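Local coordinates for amino acid ABC transporter, periplasmic amino acid-binding protein (Brucella ovis, PDB 4Z9N), which probably serves an ABC transporter as its periplasmic solute-binding component, and holds glutathione in its ligand pocket, at residues W230-E240 with Q315-P326. Numbering follows the deposited sequence.
Sequences WTHNALLNAEE and QWNKGGLQYGIP
Glu240 OE1 lies in the ring plane of Trp316, at its edge, and accepts a hydrogen bond from NE1 at 3.0 Å, which meets it from above the carboxylate plane; the planes are 71° apart. Gln322 O lies at the edge too. The flat indole faces fit between Tyr323 CD2 and Asn317 CB, and the N-H serves the carboxylate. Glu240 OE1 also pairs with Lys210 of the second subunit and, through a water shared with Gln315 OE1, reaches Gly324 N. The Gln315 chain, bent at chi2 (-75°), brings NE2 to two acceptors, Leu236 O at 3.1 Å and, almost straight, Glu239 OE1 at 3.0 Å; Arg310 holds Glu239 OE2. Asparagines serve the extended chain: Asn233 OD1 receives Ile325 N (2.9 Å, 173°), and Asn237 ND2 spans Ile325 O (2.8 Å) and Asn233 O. Between them Gly324, lacking a side chain, brings CA within 3.7 Å of Leu236 CB and leaves room for Asn237. The edge of Trp230 reaches Ile325 O and its CH2 touches Ile325 CG2, while NE1 bonds Asp96 of the second subunit. A C-terminal tail is thus laid along helix 222-240 of a family 3 solute-binding protein, both forming part of the second-subunit interface.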
ATOM      1  N   TRP D 230       2.087  11.498  -1.623  1.00 15.87           N
ATOM      2  CA  TRP D 230       0.977  11.990  -2.397  1.00 14.61           C
ATOM      3  C   TRP D 230       1.398  12.419  -3.799  1.00 14.49           C
ATOM      4  O   TRP D 230       0.556  12.465  -4.686  1.00 14.96           O
ATOM      5  CB  TRP D 230       0.260  13.082  -1.610  1.00 13.48           C
ATOM      6  CG  TRP D 230      -0.592  12.387  -0.630  1.00 13.32           C
ATOM      7  CD1 TRP D 230      -0.348  12.202   0.703  1.00 13.57           C
ATOM      8  CD2 TRP D 230      -1.788  11.652  -0.924  1.00 14.58           C
ATOM      9  NE1 TRP D 230      -1.337  11.431   1.262  1.00 14.38           N
ATOM     10  CE2 TRP D 230      -2.240  11.087   0.289  1.00 15.05           C
ATOM     11  CE3 TRP D 230      -2.539  11.447  -2.089  1.00 12.90           C
ATOM     12  CZ2 TRP D 230      -3.401  10.311   0.367  1.00 13.22           C
ATOM     13  CZ3 TRP D 230      -3.699  10.688  -2.011  1.00 12.87           C
ATOM     14  CH2 TRP D 230      -4.120  10.125  -0.789  1.00 13.04           C
ATOM     15  N   THR D 231       2.695  12.641  -4.021  1.00 14.47           N
ATOM     16  CA  THR D 231       3.211  12.707  -5.391  1.00 13.94           C
ATOM     17  C   THR D 231       2.934  11.372  -6.103  1.00 17.13           C
ATOM     18  O   THR D 231       2.367  11.347  -7.198  1.00 13.79           O
ATOM     19  CB  THR D 231       4.720  13.018  -5.427  1.00 14.27           C
ATOM     20  OG1 THR D 231       4.937  14.334  -4.914  1.00 15.88           O
ATOM     21  CG2 THR D 231       5.260  12.937  -6.858  1.00 14.99           C
ATOM     22  N   HIS D 232       3.332  10.269  -5.469  1.00 13.76           N
ATOM     23  CA  HIS D 232       3.063   8.928  -5.989  1.00 12.93           C
ATOM     24  C   HIS D 232       1.586   8.677  -6.277  1.00 16.60           C
ATOM     25  O   HIS D 232       1.218   8.191  -7.348  1.00 11.64           O
ATOM     26  CB  HIS D 232       3.577   7.889  -4.990  1.00 14.41           C
ATOM     27  CG  HIS D 232       3.183   6.481  -5.301  1.00 13.76           C
ATOM     28  ND1 HIS D 232       3.551   5.835  -6.463  1.00 13.17           N
ATOM     29  CD2 HIS D 232       2.515   5.563  -4.555  1.00 13.67           C
ATOM     30  CE1 HIS D 232       3.099   4.590  -6.432  1.00 15.68           C
ATOM     31  NE2 HIS D 232       2.470   4.402  -5.283  1.00 15.22           N
ATOM     32  N   ASN D 233       0.732   9.007  -5.324  1.00 11.57           N
ATOM     33  CA  ASN D 233      -0.675   8.678  -5.500  1.00 15.06           C
ATOM     34  C   ASN D 233      -1.326   9.612  -6.508  1.00 15.06           C
ATOM     35  O   ASN D 233      -2.253   9.207  -7.207  1.00 12.27           O
ATOM     36  CB  ASN D 233      -1.395   8.687  -4.153  1.00 11.52           C
ATOM     37  CG  ASN D 233      -1.115   7.419  -3.361  1.00 14.35           C
ATOM     38  OD1 ASN D 233      -1.713   6.383  -3.629  1.00 14.41           O
ATOM     39  ND2 ASN D 233      -0.173   7.486  -2.406  1.00 14.62           N
ATOM     40  N   ALA D 234      -0.803  10.834  -6.633  1.00 16.79           N
ATOM     41  CA  ALA D 234      -1.272  11.728  -7.678  1.00 17.06           C
ATOM     42  C   ALA D 234      -0.959  11.124  -9.041  1.00 16.71           C
ATOM     43  O   ALA D 234      -1.798  11.157  -9.947  1.00 18.16           O
ATOM     44  CB  ALA D 234      -0.643  13.119  -7.553  1.00 15.13           C
ATOM     45  N   LEU D 235       0.242  10.572  -9.187  1.00 13.63           N
ATOM     46  CA  LEU D 235       0.616   9.942 -10.454  1.00 14.86           C
ATOM     47  C   LEU D 235      -0.346   8.804 -10.808  1.00 14.44           C
ATOM     48  O   LEU D 235      -0.742   8.645 -11.972  1.00 15.11           O
ATOM     49  CB  LEU D 235       2.051   9.409 -10.397  1.00 15.45           C
ATOM     50  CG  LEU D 235       3.149  10.482 -10.395  1.00 15.39           C
ATOM     51  CD1 LEU D 235       4.500   9.862 -10.064  1.00 14.58           C
ATOM     52  CD2 LEU D 235       3.192  11.201 -11.742  1.00 19.38           C
ATOM     53  N   LEU D 236      -0.690   7.997  -9.802  1.00 15.23           N
ATOM     54  CA  LEU D 236      -1.621   6.884 -10.002  1.00 15.45           C
ATOM     55  C   LEU D 236      -3.036   7.370 -10.342  1.00 17.11           C
ATOM     56  O   LEU D 236      -3.650   6.884 -11.294  1.00 14.16           O
ATOM     57  CB  LEU D 236      -1.666   5.995  -8.764  1.00 14.84           C
ATOM     58  CG  LEU D 236      -0.377   5.194  -8.487  1.00 11.29           C
ATOM     59  CD1 LEU D 236      -0.500   4.334  -7.214  1.00 12.35           C
ATOM     60  CD2 LEU D 236       0.019   4.316  -9.695  1.00 12.24           C
ATOM     61  N   ASN D 237      -3.559   8.310  -9.551  1.00 12.60           N
ATOM     62  CA  ASN D 237      -4.909   8.821  -9.796  1.00 14.30           C
ATOM     63  C   ASN D 237      -5.023   9.444 -11.189  1.00 17.27           C
ATOM     64  O   ASN D 237      -6.021   9.225 -11.885  1.00 14.75           O
ATOM     65  CB  ASN D 237      -5.322   9.844  -8.721  1.00 15.70           C
ATOM     66  CG  ASN D 237      -5.948   9.190  -7.497  1.00 15.42           C
ATOM     67  OD1 ASN D 237      -7.130   8.846  -7.498  1.00 15.63           O
ATOM     68  ND2 ASN D 237      -5.152   9.009  -6.445  1.00 13.82           N
ATOM     69  N   ALA D 238      -4.005  10.201 -11.590  1.00 17.44           N
ATOM     70  CA  ALA D 238      -4.019  10.854 -12.896  1.00 19.58           C
ATOM     71  C   ALA D 238      -4.114   9.819 -14.008  1.00 17.80           C
ATOM     72  O   ALA D 238      -4.903   9.981 -14.945  1.00 18.10           O
ATOM     73  CB  ALA D 238      -2.786  11.725 -13.084  1.00 19.96           C
ATOM     74  N   GLU D 239      -3.351   8.736 -13.902  1.00 15.83           N
ATOM     75  CA  GLU D 239      -3.449   7.716 -14.942  1.00 20.76           C
ATOM     76  C   GLU D 239      -4.853   7.115 -14.940  1.00 15.29           C
ATOM     77  O   GLU D 239      -5.476   6.976 -15.999  1.00 17.76           O
ATOM     78  CB  GLU D 239      -2.409   6.600 -14.788  1.00 18.19           C
ATOM     79  CG  GLU D 239      -2.477   5.641 -15.983  1.00 16.95           C
ATOM     80  CD  GLU D 239      -1.645   4.386 -15.849  1.00 19.12           C
ATOM     81  OE1 GLU D 239      -1.172   4.064 -14.731  1.00 15.31           O
ATOM     82  OE2 GLU D 239      -1.454   3.720 -16.896  1.00 19.06           O
ATOM     83  N   GLU D 240      -5.365   6.786 -13.758  1.00 14.61           N
ATOM     84  CA  GLU D 240      -6.709   6.207 -13.652  1.00 16.35           C
ATOM     85  C   GLU D 240      -7.780   7.107 -14.295  1.00 16.11           C
ATOM     86  O   GLU D 240      -8.757   6.616 -14.892  1.00 16.90           O
ATOM     87  CB  GLU D 240      -7.071   5.936 -12.181  1.00 17.14           C
ATOM     88  CG  GLU D 240      -8.392   5.166 -12.036  1.00 18.31           C
ATOM     89  CD  GLU D 240      -8.849   5.009 -10.589  1.00 19.87           C
ATOM     90  OE1 GLU D 240      -7.987   4.998  -9.689  1.00 17.33           O
ATOM     91  OE2 GLU D 240     -10.079   4.915 -10.368  1.00 20.98           O
ATOM     92  N   GLN D 315      -2.694  -0.740 -13.283  1.00 13.73           N
ATOM     93  CA  GLN D 315      -3.715  -0.184 -12.405  1.00 13.02           C
ATOM     94  C   GLN D 315      -4.536  -1.286 -11.746  1.00 15.46           C
ATOM     95  O   GLN D 315      -4.767  -2.350 -12.329  1.00 13.78           O
ATOM     96  CB  GLN D 315      -4.631   0.738 -13.208  1.00 13.76           C
ATOM     97  CG  GLN D 315      -4.039   2.118 -13.537  1.00 17.88           C
ATOM     98  CD  GLN D 315      -4.003   3.063 -12.351  1.00 17.51           C
ATOM     99  OE1 GLN D 315      -4.822   2.958 -11.436  1.00 18.85           O
ATOM    100  NE2 GLN D 315      -3.082   4.020 -12.384  1.00 17.30           N
ATOM    101  N   TRP D 316      -5.009  -0.993 -10.540  1.00 15.64           N
ATOM    102  CA  TRP D 316      -5.824  -1.911  -9.750  1.00 16.82           C
ATOM    103  C   TRP D 316      -7.076  -2.375 -10.499  1.00 16.88           C
ATOM    104  O   TRP D 316      -7.511  -3.521 -10.348  1.00 19.58           O
ATOM    105  CB  TRP D 316      -6.209  -1.224  -8.424  1.00 11.76           C
ATOM    106  CG  TRP D 316      -7.127  -0.045  -8.641  1.00 12.07           C
ATOM    107  CD1 TRP D 316      -6.782   1.227  -9.025  1.00 12.83           C
ATOM    108  CD2 TRP D 316      -8.548  -0.054  -8.500  1.00 12.56           C
ATOM    109  NE1 TRP D 316      -7.923   2.013  -9.125  1.00 14.80           N
ATOM    110  CE2 TRP D 316      -9.015   1.246  -8.806  1.00 15.15           C
ATOM    111  CE3 TRP D 316      -9.478  -1.041  -8.135  1.00 17.22           C
ATOM    112  CZ2 TRP D 316     -10.377   1.588  -8.756  1.00 16.12           C
ATOM    113  CZ3 TRP D 316     -10.831  -0.701  -8.085  1.00 18.26           C
ATOM    114  CH2 TRP D 316     -11.266   0.601  -8.406  1.00 17.62           C
ATOM    115  N   ASN D 317      -7.654  -1.500 -11.317  1.00 16.02           N
ATOM    116  CA  ASN D 317      -8.879  -1.853 -12.029  1.00 17.01           C
ATOM    117  C   ASN D 317      -8.581  -2.334 -13.443  1.00 17.34           C
ATOM    118  O   ASN D 317      -9.482  -2.412 -14.284  1.00 16.72           O
ATOM    119  CB  ASN D 317      -9.857  -0.666 -12.067  1.00 19.76           C
ATOM    120  CG  ASN D 317      -9.271   0.563 -12.729  1.00 19.03           C
ATOM    121  OD1 ASN D 317      -8.085   0.617 -13.048  1.00 17.73           O
ATOM    122  ND2 ASN D 317     -10.116   1.571 -12.941  1.00 24.90           N
ATOM    123  N   LYS D 318      -7.315  -2.651 -13.699  1.00 16.60           N
ATOM    124  CA  LYS D 318      -6.898  -3.267 -14.954  1.00 18.84           C
ATOM    125  C   LYS D 318      -6.069  -4.522 -14.668  1.00 21.50           C
ATOM    126  O   LYS D 318      -5.257  -4.933 -15.494  1.00 25.03           O
ATOM    127  CB  LYS D 318      -6.073  -2.292 -15.804  1.00 22.88           C
ATOM    128  CG  LYS D 318      -6.785  -0.987 -16.146  1.00 25.94           C
ATOM    129  CD  LYS D 318      -8.043  -1.214 -16.951  1.00 35.98           C
ATOM    130  CE  LYS D 318      -8.645   0.111 -17.376  1.00 45.50           C
ATOM    131  NZ  LYS D 318      -7.708   0.831 -18.279  1.00 51.12           N
ATOM    132  N   GLY D 319      -6.246  -5.095 -13.477  1.00 19.20           N
ATOM    133  CA  GLY D 319      -5.667  -6.392 -13.157  1.00 18.36           C
ATOM    134  C   GLY D 319      -4.355  -6.351 -12.393  1.00 18.47           C
ATOM    135  O   GLY D 319      -3.741  -7.397 -12.149  1.00 20.13           O
ATOM    136  N   GLY D 320      -3.910  -5.150 -12.029  1.00 15.98           N
ATOM    137  CA  GLY D 320      -2.680  -5.008 -11.283  1.00 14.03           C
ATOM    138  C   GLY D 320      -2.869  -4.653  -9.820  1.00 12.94           C
ATOM    139  O   GLY D 320      -3.967  -4.785  -9.281  1.00 16.29           O
ATOM    140  N   LEU D 321      -1.791  -4.189  -9.196  1.00 11.41           N
ATOM    141  CA  LEU D 321      -1.771  -3.861  -7.764  1.00 10.84           C
ATOM    142  C   LEU D 321      -1.709  -2.359  -7.479  1.00 17.46           C
ATOM    143  O   LEU D 321      -1.815  -1.934  -6.314  1.00 14.54           O
ATOM    144  CB  LEU D 321      -0.564  -4.531  -7.087  1.00 10.91           C
ATOM    145  CG  LEU D 321      -0.457  -6.049  -7.191  1.00 12.96           C
ATOM    146  CD1 LEU D 321       0.799  -6.560  -6.460  1.00 13.97           C
ATOM    147  CD2 LEU D 321      -1.724  -6.713  -6.609  1.00 14.53           C
ATOM    148  N   GLN D 322      -1.523  -1.540  -8.514  1.00 12.36           N
ATOM    149  CA  GLN D 322      -1.247  -0.130  -8.247  1.00 11.51           C
ATOM    150  C   GLN D 322      -2.536   0.621  -8.017  1.00 14.50           C
ATOM    151  O   GLN D 322      -3.381   0.741  -8.912  1.00 13.28           O
ATOM    152  CB  GLN D 322      -0.430   0.514  -9.380  1.00 14.15           C
ATOM    153  CG  GLN D 322       1.019   0.027  -9.451  1.00 10.97           C
ATOM    154  CD  GLN D 322       1.898   0.643  -8.366  1.00 14.61           C
ATOM    155  OE1 GLN D 322       1.439   1.449  -7.555  1.00 16.10           O
ATOM    156  NE2 GLN D 322       3.164   0.248  -8.339  1.00 14.54           N
ATOM    157  N   TYR D 323      -2.681   1.129  -6.800  1.00 10.34           N
ATOM    158  CA  TYR D 323      -3.959   1.692  -6.354  1.00 13.42           C
ATOM    159  C   TYR D 323      -3.757   3.096  -5.824  1.00 13.95           C
ATOM    160  O   TYR D 323      -3.127   3.285  -4.794  1.00 13.14           O
ATOM    161  CB  TYR D 323      -4.561   0.779  -5.284  1.00 13.04           C
ATOM    162  CG  TYR D 323      -5.925   1.152  -4.719  1.00 11.03           C
ATOM    163  CD1 TYR D 323      -6.030   2.015  -3.626  1.00 12.82           C
ATOM    164  CD2 TYR D 323      -7.095   0.566  -5.215  1.00 10.97           C
ATOM    165  CE1 TYR D 323      -7.265   2.326  -3.080  1.00 13.05           C
ATOM    166  CE2 TYR D 323      -8.344   0.863  -4.656  1.00 11.48           C
ATOM    167  CZ  TYR D 323      -8.413   1.742  -3.594  1.00 12.49           C
ATOM    168  OH  TYR D 323      -9.629   2.026  -3.030  1.00 13.79           O
ATOM    169  N   GLY D 324      -4.264   4.089  -6.542  1.00 14.79           N
ATOM    170  CA  GLY D 324      -4.108   5.460  -6.092  1.00 12.84           C
ATOM    171  C   GLY D 324      -5.096   5.744  -4.974  1.00 11.85           C
ATOM    172  O   GLY D 324      -6.305   5.639  -5.155  1.00 11.93           O
ATOM    173  N   ILE D 325      -4.577   6.083  -3.802  1.00 12.58           N
ATOM    174  CA  ILE D 325      -5.419   6.407  -2.663  1.00 11.39           C
ATOM    175  C   ILE D 325      -6.151   7.698  -3.012  1.00 11.28           C
ATOM    176  O   ILE D 325      -5.586   8.557  -3.677  1.00 11.52           O
ATOM    177  CB  ILE D 325      -4.544   6.497  -1.372  1.00 14.59           C
ATOM    178  CG1 ILE D 325      -3.810   5.176  -1.154  1.00 19.25           C
ATOM    179  CG2 ILE D 325      -5.372   6.809  -0.139  1.00 13.76           C
ATOM    180  CD1 ILE D 325      -2.773   5.253  -0.069  1.00 21.64           C
ATOM    181  N   PRO D 326      -7.433   7.817  -2.629  1.00 13.54           N
ATOM    182  CA  PRO D 326      -8.210   8.954  -3.134  1.00 16.86           C
ATOM    183  C   PRO D 326      -7.745  10.331  -2.677  1.00 16.15           C
ATOM    184  O   PRO D 326      -7.442  10.552  -1.509  1.00 12.77           O
ATOM    185  CB  PRO D 326      -9.622   8.675  -2.613  1.00 15.95           C
ATOM    186  CG  PRO D 326      -9.443   7.688  -1.477  1.00 12.88           C
ATOM    187  CD  PRO D 326      -8.276   6.847  -1.906  1.00 11.73           C
TER
HETATM  188  O   HOH W   1      -0.493   3.817  -3.498  1.00 18.36           O
HETATM  189  O   HOH W   2      -5.330   4.478  -9.227  1.00 12.23           O
HETATM  190  O   HOH W   3      -9.735   3.876 -15.020  1.00 27.89           O